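Local coordinates for Tlr1789 protein (Thermosynechococcus elongatus, PDB 2X8X) that probably helps insert or transport proteins at the cyanobacterial outer membrane as an Omp85-family protein, of which this chain is the N-terminal POTRA part, at residues Val195-Asp198 with Leu199-Phe203; Phe176-Ser179 with Arg180-Thr184. All blocks are in the same frame, centred on the assembly; numbering follows the deposited sequence.

Contact 1: Val195-Asp198 with Leu199-Phe203; sequences VQAD and LRRLF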
ATOM      1  N   VAL A 195      23.528   3.473   3.976  1.00 24.62           N
ATOM      2  CA  VAL A 195      23.938   2.993   5.305  1.00 25.05           C
ATOM      3  C   VAL A 195      25.188   2.080   5.290  1.00 25.90           C
ATOM      4  O   VAL A 195      26.137   2.270   6.079  1.00 22.91           O
ATOM      5  CB  VAL A 195      22.805   2.290   6.102  1.00 26.32           C
ATOM      6  CG1 VAL A 195      23.352   1.793   7.424  1.00 24.28           C
ATOM      7  CG2 VAL A 195      21.616   3.226   6.335  1.00 25.58           C
ATOM      8  N   GLN A 196      25.179   1.116   4.380  1.00 27.91           N
ATOM      9  CA  GLN A 196      26.316   0.232   4.129  1.00 28.73           C
ATOM     10  C   GLN A 196      27.581   0.957   3.856  1.00 27.63           C
ATOM     11  O   GLN A 196      28.599   0.620   4.467  1.00 26.12           O
ATOM     12  CB  GLN A 196      26.115  -0.607   2.874  1.00 30.31           C
ATOM     13  CG  GLN A 196      24.913  -1.413   2.864  1.00 35.62           C
ATOM     14  CD  GLN A 196      24.945  -2.488   3.864  1.00 42.84           C
ATOM     15  OE1 GLN A 196      24.907  -2.238   5.080  1.00 42.23           O
ATOM     16  NE2 GLN A 196      24.985  -3.737   3.368  1.00 47.04           N
ATOM     17  N   ALA A 197      27.512   1.850   2.864  1.00 25.94           N
ATOM     18  CA  ALA A 197      28.624   2.681   2.459  1.00 26.61           C
ATOM     19  C   ALA A 197      29.173   3.508   3.622  1.00 25.40           C
ATOM     20  O   ALA A 197      30.409   3.664   3.797  1.00 24.96           O
ATOM     21  CB  ALA A 197      28.190   3.589   1.274  1.00 26.46           C
ATOM     22  N   ASP A 198      28.254   4.014   4.416  1.00 22.96           N
ATOM     23  CA  ASP A 198      28.606   4.845   5.557  1.00 22.96           C
ATOM     24  C   ASP A 198      29.360   3.974   6.576  1.00 21.88           C
ATOM     25  O   ASP A 198      30.351   4.425   7.136  1.00 20.48           O
ATOM     26  CB  ASP A 198      27.339   5.345   6.291  1.00 22.95           C
ATOM     27  CG  ASP A 198      26.638   6.551   5.584  1.00 29.08           C
ATOM     28  OD1 ASP A 198      27.184   7.162   4.620  1.00 30.72           O
ATOM     29  OD2 ASP A 198      25.508   6.882   6.033  1.00 29.52           O
ATOM     30  N   LEU A 199      28.865   2.761   6.843  1.00 21.57           N
ATOM     31  CA  LEU A 199      29.479   1.892   7.838  1.00 22.73           C
ATOM     32  C   LEU A 199      30.923   1.435   7.403  1.00 24.26           C
ATOM     33  O   LEU A 199      31.851   1.287   8.229  1.00 23.03           O
ATOM     34  CB  LEU A 199      28.593   0.671   8.087  1.00 23.75           C
ATOM     35  CG  LEU A 199      27.282   0.868   8.851  1.00 25.94           C
ATOM     36  CD1 LEU A 199      26.535  -0.456   8.818  1.00 27.56           C
ATOM     37  CD2 LEU A 199      27.668   1.261  10.274  1.00 23.97           C
ATOM     38  N   ARG A 200      31.092   1.191   6.107  1.00 24.25           N
ATOM     39  CA  ARG A 200      32.402   0.960   5.492  1.00 23.21           C
ATOM     40  C   ARG A 200      33.358   2.128   5.658  1.00 23.57           C
ATOM     41  O   ARG A 200      34.544   1.921   6.006  1.00 19.18           O
ATOM     42  CB  ARG A 200      32.247   0.510   4.024  1.00 24.39           C
ATOM     43  CG  ARG A 200      31.694  -0.949   4.037  1.00 30.09           C
ATOM     44  CD  ARG A 200      31.744  -1.660   2.666  1.00 35.71           C
ATOM     45  NE  ARG A 200      31.092  -0.821   1.643  1.00 38.34           N
ATOM     46  CZ  ARG A 200      29.829  -0.954   1.210  1.00 38.92           C
ATOM     47  NH1 ARG A 200      29.036  -1.912   1.699  1.00 36.15           N
ATOM     48  NH2 ARG A 200      29.361  -0.123   0.270  1.00 36.50           N
ATOM     49  N   ARG A 201      32.851   3.352   5.517  1.00 21.94           N
ATOM     50  CA  ARG A 201      33.701   4.526   5.780  1.00 22.87           C
ATOM     51  C   ARG A 201      34.026   4.632   7.240  1.00 22.74           C
ATOM     52  O   ARG A 201      35.131   5.023   7.585  1.00 21.36           O
ATOM     53  CB  ARG A 201      33.071   5.864   5.275  1.00 22.73           C
ATOM     54  CG  ARG A 201      33.263   6.101   3.785  1.00 24.04           C
ATOM     55  CD  ARG A 201      32.705   7.474   3.310  1.00 27.89           C
ATOM     56  NE  ARG A 201      31.260   7.549   3.521  1.00 31.11           N
ATOM     57  CZ  ARG A 201      30.317   7.177   2.649  1.00 32.63           C
ATOM     58  NH1 ARG A 201      30.624   6.708   1.445  1.00 32.77           N
ATOM     59  NH2 ARG A 201      29.038   7.299   2.972  1.00 35.43           N
ATOM     60  N   LEU A 202      33.063   4.301   8.112  1.00 22.01           N
ATOM     61  CA  LEU A 202      33.360   4.327   9.560  1.00 20.90           C
ATOM     62  C   LEU A 202      34.424   3.249   9.869  1.00 20.49           C
ATOM     63  O   LEU A 202      35.360   3.487  10.652  1.00 20.66           O
ATOM     64  CB  LEU A 202      32.092   4.178  10.421  1.00 19.96           C
ATOM     65  CG  LEU A 202      31.148   5.408  10.312  1.00 23.87           C
ATOM     66  CD1 LEU A 202      29.851   5.085  11.097  1.00 22.47           C
ATOM     67  CD2 LEU A 202      31.839   6.749  10.750  1.00 18.25           C
ATOM     68  N   PHE A 203      34.342   2.104   9.218  1.00 19.17           N
ATOM     69  CA  PHE A 203      35.368   1.018   9.428  1.00 18.93           C
ATOM     70  C   PHE A 203      36.750   1.476   8.997  1.00 18.14           C
ATOM     71  O   PHE A 203      37.753   1.114   9.618  1.00 18.09           O
ATOM     72  CB  PHE A 203      35.000  -0.243   8.616  1.00 18.25           C
ATOM     73  CG  PHE A 203      35.661  -1.581   9.151  1.00 21.42           C
ATOM     74  CD1 PHE A 203      36.995  -1.910   8.868  1.00 16.87           C
ATOM     75  CD2 PHE A 203      34.905  -2.507   9.935  1.00 24.09           C
ATOM     76  CE1 PHE A 203      37.596  -3.099   9.381  1.00 18.40           C
ATOM     77  CE2 PHE A 203      35.488  -3.740  10.441  1.00 24.45           C
ATOM     78  CZ  PHE A 203      36.851  -4.039  10.146  1.00 22.05           C
TER
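Asp198 and Arg201 each launch the side chain with CG beside the backbone N (chi1 -79° at Asp198), and a bend at chi3 of Arg201 (-62°) folds the guanidinium back toward the N-terminal end of the helix, where the carboxylate is waiting. Both sit on helix 192-205, the second and longer helix of the last POTRA domain in this fragment, one turn apart. Their salt bridge joins Arg201 NH2 to Asp198 OD1; the modelled separation of 2.5 Å is doubtful as an exact length. The two planar groups are turned 70° against each other, so the arginine offers one nitrogen and does not pair with the carboxylate in the two-pronged way. Asp198 is buried and has further work: OD1 accepts from Asp183 N and OD2 pairs with Thr184 OG1, while Arg201 NE reaches Glu181 O. These bonds tie the helix to the preceding loop.

On the domain's inner side, Val195 and Leu199 run side by side, with CG1 of Val195 4.1 Å from CD1 of Leu199, and both pack on Val213 of strand 208-217. The ordinary helical bonds run from the N-H groups of Leu199, Arg200, Arg201 and Leu202 to the carbonyls four residues earlier.

Arg200 bends back as well, on a more exposed side. Its NH1 comes within 3.4 Å of Gln196 CB, and one guanidinium face lies over the backbone around Gln196 O and Ala197 N. The guanidinium of Arg201 is laid across Ala197 O, which stands 3.7 Å above the plane, over its centre. The methyl of Ala197 meets both arginines, CB lying 4.0 Å from Arg200 NH2 and 4.0 Å from Arg201 NH1.

Contact 2: Phe176-Ser179 with Arg180-Thr184; sequences FVIS and REMDT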
ATOM      1  N   PHE A 176      31.898  15.314  14.970  1.00 29.75           N
ATOM      2  CA  PHE A 176      32.160  15.632  13.548  1.00 30.02           C
ATOM      3  C   PHE A 176      32.895  14.508  12.814  1.00 28.73           C
ATOM      4  O   PHE A 176      32.708  14.311  11.620  1.00 28.82           O
ATOM      5  CB  PHE A 176      32.871  17.000  13.356  1.00 31.18           C
ATOM      6  CG  PHE A 176      34.296  17.024  13.868  1.00 35.98           C
ATOM      7  CD1 PHE A 176      35.355  16.566  13.068  1.00 40.80           C
ATOM      8  CD2 PHE A 176      34.596  17.484  15.162  1.00 40.96           C
ATOM      9  CE1 PHE A 176      36.725  16.557  13.561  1.00 42.15           C
ATOM     10  CE2 PHE A 176      35.945  17.502  15.658  1.00 42.47           C
ATOM     11  CZ  PHE A 176      37.004  17.025  14.852  1.00 42.71           C
ATOM     12  N   VAL A 177      33.754  13.781  13.536  1.00 27.21           N
ATOM     13  CA  VAL A 177      34.592  12.712  12.956  1.00 25.33           C
ATOM     14  C   VAL A 177      33.718  11.655  12.335  1.00 24.47           C
ATOM     15  O   VAL A 177      34.022  11.156  11.238  1.00 23.06           O
ATOM     16  CB  VAL A 177      35.569  12.103  13.987  1.00 25.29           C
ATOM     17  CG1 VAL A 177      36.350  10.901  13.409  1.00 26.96           C
ATOM     18  CG2 VAL A 177      36.580  13.129  14.411  1.00 24.21           C
ATOM     19  N   ILE A 178      32.624  11.342  13.032  1.00 22.83           N
ATOM     20  CA  ILE A 178      31.669  10.357  12.563  1.00 23.52           C
ATOM     21  C   ILE A 178      30.737  10.975  11.515  1.00 23.31           C
ATOM     22  O   ILE A 178      30.537  10.406  10.433  1.00 23.66           O
ATOM     23  CB  ILE A 178      30.831   9.776  13.714  1.00 22.37           C
ATOM     24  CG1 ILE A 178      31.734   8.930  14.636  1.00 23.05           C
ATOM     25  CG2 ILE A 178      29.734   8.905  13.167  1.00 23.29           C
ATOM     26  CD1 ILE A 178      31.128   8.775  16.021  1.00 27.63           C
ATOM     27  N   SER A 179      30.176  12.129  11.853  1.00 21.63           N
ATOM     28  CA  SER A 179      29.163  12.738  11.000  1.00 24.76           C
ATOM     29  C   SER A 179      29.723  12.995   9.558  1.00 24.20           C
ATOM     30  O   SER A 179      29.033  12.838   8.547  1.00 25.80           O
ATOM     31  CB  SER A 179      28.707  14.024  11.701  1.00 23.66           C
ATOM     32  OG  SER A 179      27.785  14.688  10.862  1.00 33.61           O
ATOM     33  N   ARG A 180      30.984  13.388   9.463  1.00 24.84           N
ATOM     34  CA  ARG A 180      31.542  13.750   8.160  1.00 25.56           C
ATOM     35  C   ARG A 180      31.798  12.564   7.255  1.00 25.61           C
ATOM     36  O   ARG A 180      32.069  12.740   6.067  1.00 24.43           O
ATOM     37  CB  ARG A 180      32.788  14.586   8.314  1.00 26.33           C
ATOM     38  CG  ARG A 180      34.071  13.803   8.515  1.00 28.31           C
ATOM     39  CD  ARG A 180      35.172  14.849   8.887  1.00 32.58           C
ATOM     40  NE  ARG A 180      36.232  14.238   9.701  1.00 35.50           N
ATOM     41  CZ  ARG A 180      37.409  14.796   9.981  1.00 39.47           C
ATOM     42  NH1 ARG A 180      37.725  16.005   9.523  1.00 39.67           N
ATOM     43  NH2 ARG A 180      38.283  14.128  10.734  1.00 40.55           N
ATOM     44  N   GLU A 181      31.700  11.356   7.810  1.00 24.87           N
ATOM     45  CA  GLU A 181      31.795  10.168   6.981  1.00 24.53           C
ATOM     46  C   GLU A 181      30.465   9.698   6.444  1.00 25.40           C
ATOM     47  O   GLU A 181      30.446   8.792   5.592  1.00 25.59           O
ATOM     48  CB  GLU A 181      32.437   9.023   7.772  1.00 24.84           C
ATOM     49  CG  GLU A 181      33.835   9.396   8.241  1.00 23.18           C
ATOM     50  CD  GLU A 181      34.806   9.665   7.099  1.00 27.41           C
ATOM     51  OE1 GLU A 181      34.748   8.969   6.032  1.00 25.14           O
ATOM     52  OE2 GLU A 181      35.664  10.549   7.308  1.00 22.81           O
ATOM     53  N   MET A 182      29.372  10.288   6.957  1.00 23.96           N
ATOM     54  CA  MET A 182      28.042   9.752   6.721  1.00 25.98           C
ATOM     55  C   MET A 182      27.215  10.607   5.771  1.00 25.80           C
ATOM     56  O   MET A 182      27.015  11.803   6.008  1.00 26.18           O
ATOM     57  CB  MET A 182      27.299   9.594   8.055  1.00 25.13           C
ATOM     58  CG  MET A 182      27.960   8.527   8.932  1.00 26.59           C
ATOM     59  SD  MET A 182      26.912   8.277  10.363  1.00 34.23           S
ATOM     60  CE  MET A 182      25.372   7.606   9.628  1.00 26.04           C
ATOM     61  N   ASP A 183      26.719   9.974   4.721  1.00 27.44           N
ATOM     62  CA  ASP A 183      25.635  10.558   3.885  1.00 28.68           C
ATOM     63  C   ASP A 183      24.232  10.433   4.491  1.00 28.18           C
ATOM     64  O   ASP A 183      23.327  11.214   4.141  1.00 27.76           O
ATOM     65  CB  ASP A 183      25.573   9.884   2.516  1.00 29.01           C
ATOM     66  CG  ASP A 183      26.767  10.191   1.637  1.00 34.07           C
ATOM     67  OD1 ASP A 183      27.393  11.290   1.778  1.00 34.71           O
ATOM     68  OD2 ASP A 183      27.044   9.324   0.768  1.00 35.61           O
ATOM     69  N   THR A 184      24.009   9.405   5.303  1.00 28.01           N
ATOM     70  CA  THR A 184      22.757   9.317   6.070  1.00 27.55           C
ATOM     71  C   THR A 184      22.745  10.428   7.132  1.00 28.63           C
ATOM     72  O   THR A 184      23.556  10.386   8.056  1.00 28.58           O
ATOM     73  CB  THR A 184      22.654   7.945   6.752  1.00 28.74           C
ATOM     74  OG1 THR A 184      22.803   6.925   5.758  1.00 25.62           O
ATOM     75  CG2 THR A 184      21.283   7.747   7.441  1.00 26.90           C
TER
HETATM   76  O   HOH W   1      36.229  11.477   9.667  1.00 21.01           O
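Phe176 and Arg180 lie alongside one another, one turn apart, and meet edge against face. Their planes are 88° apart: the ring brings its edge, through CE1, to one face of the guanidinium, and Arg180 NH2 sits near the plane of the ring, 4.0 Å from Phe176 CE1. The ring face is therefore not the surface that receives the charge. Both residues hold CG in the crowded position between the backbone N and the carbonyl carbon (chi1 68° and 85°), which sends the two side chains out the same way; Arg180 then runs extended from CG to NE, across Val177.

Backbone hydrogen bonds track the chain leaving the helix. Arg180 N still bonds to Phe176 O, four residues back, at 2.9 Å, but the next two step down to three residues: Glu181 N to Ile178 O, and Met182 N to Ser179 O at 3.0 Å, which closes a type I beta turn. This is where the short first helix of the POTRA beta-alpha-alpha-beta-beta fold gives way to the loop before helix 192-205.

A single water supplies the other polar link. It donates to Val177 O at 2.7 Å and to Glu181 OE2 at 2.6 Å, and accepts from Arg180 NE at 2.8 Å, so one water links the two oppositely charged side chains and also holds the carbonyl of Val177 in the last turn of the helix.

Apolar contact is on the inward side. Ile178 and Met182 point the same way, CG2 of Ile178 being 4.0 Å from SD of Met182, and they reach Ile230 and Leu228 of strand 224-232 respectively.

In the fold
Both contacts belong to the last POTRA domain of the fragment and follow one another along the chain, contact 2 first, with centres about 10 Å apart. Contact 2 covers the short first helix and its exit; contact 1 takes up most of the second. Each sends apolar side chains to the sheet, to strand 208-217 from contact 1 and mainly to strands 154-161 and 224-232 from contact 2. Their chemistry differs: 195-203 pairs charges directly around Asp198, buried against the loop, whereas 176-184 uses the exposed Phe176-Arg180 pair and a water. Asp198 and Arg201 also join the two contacts, gripping the loop 181-184.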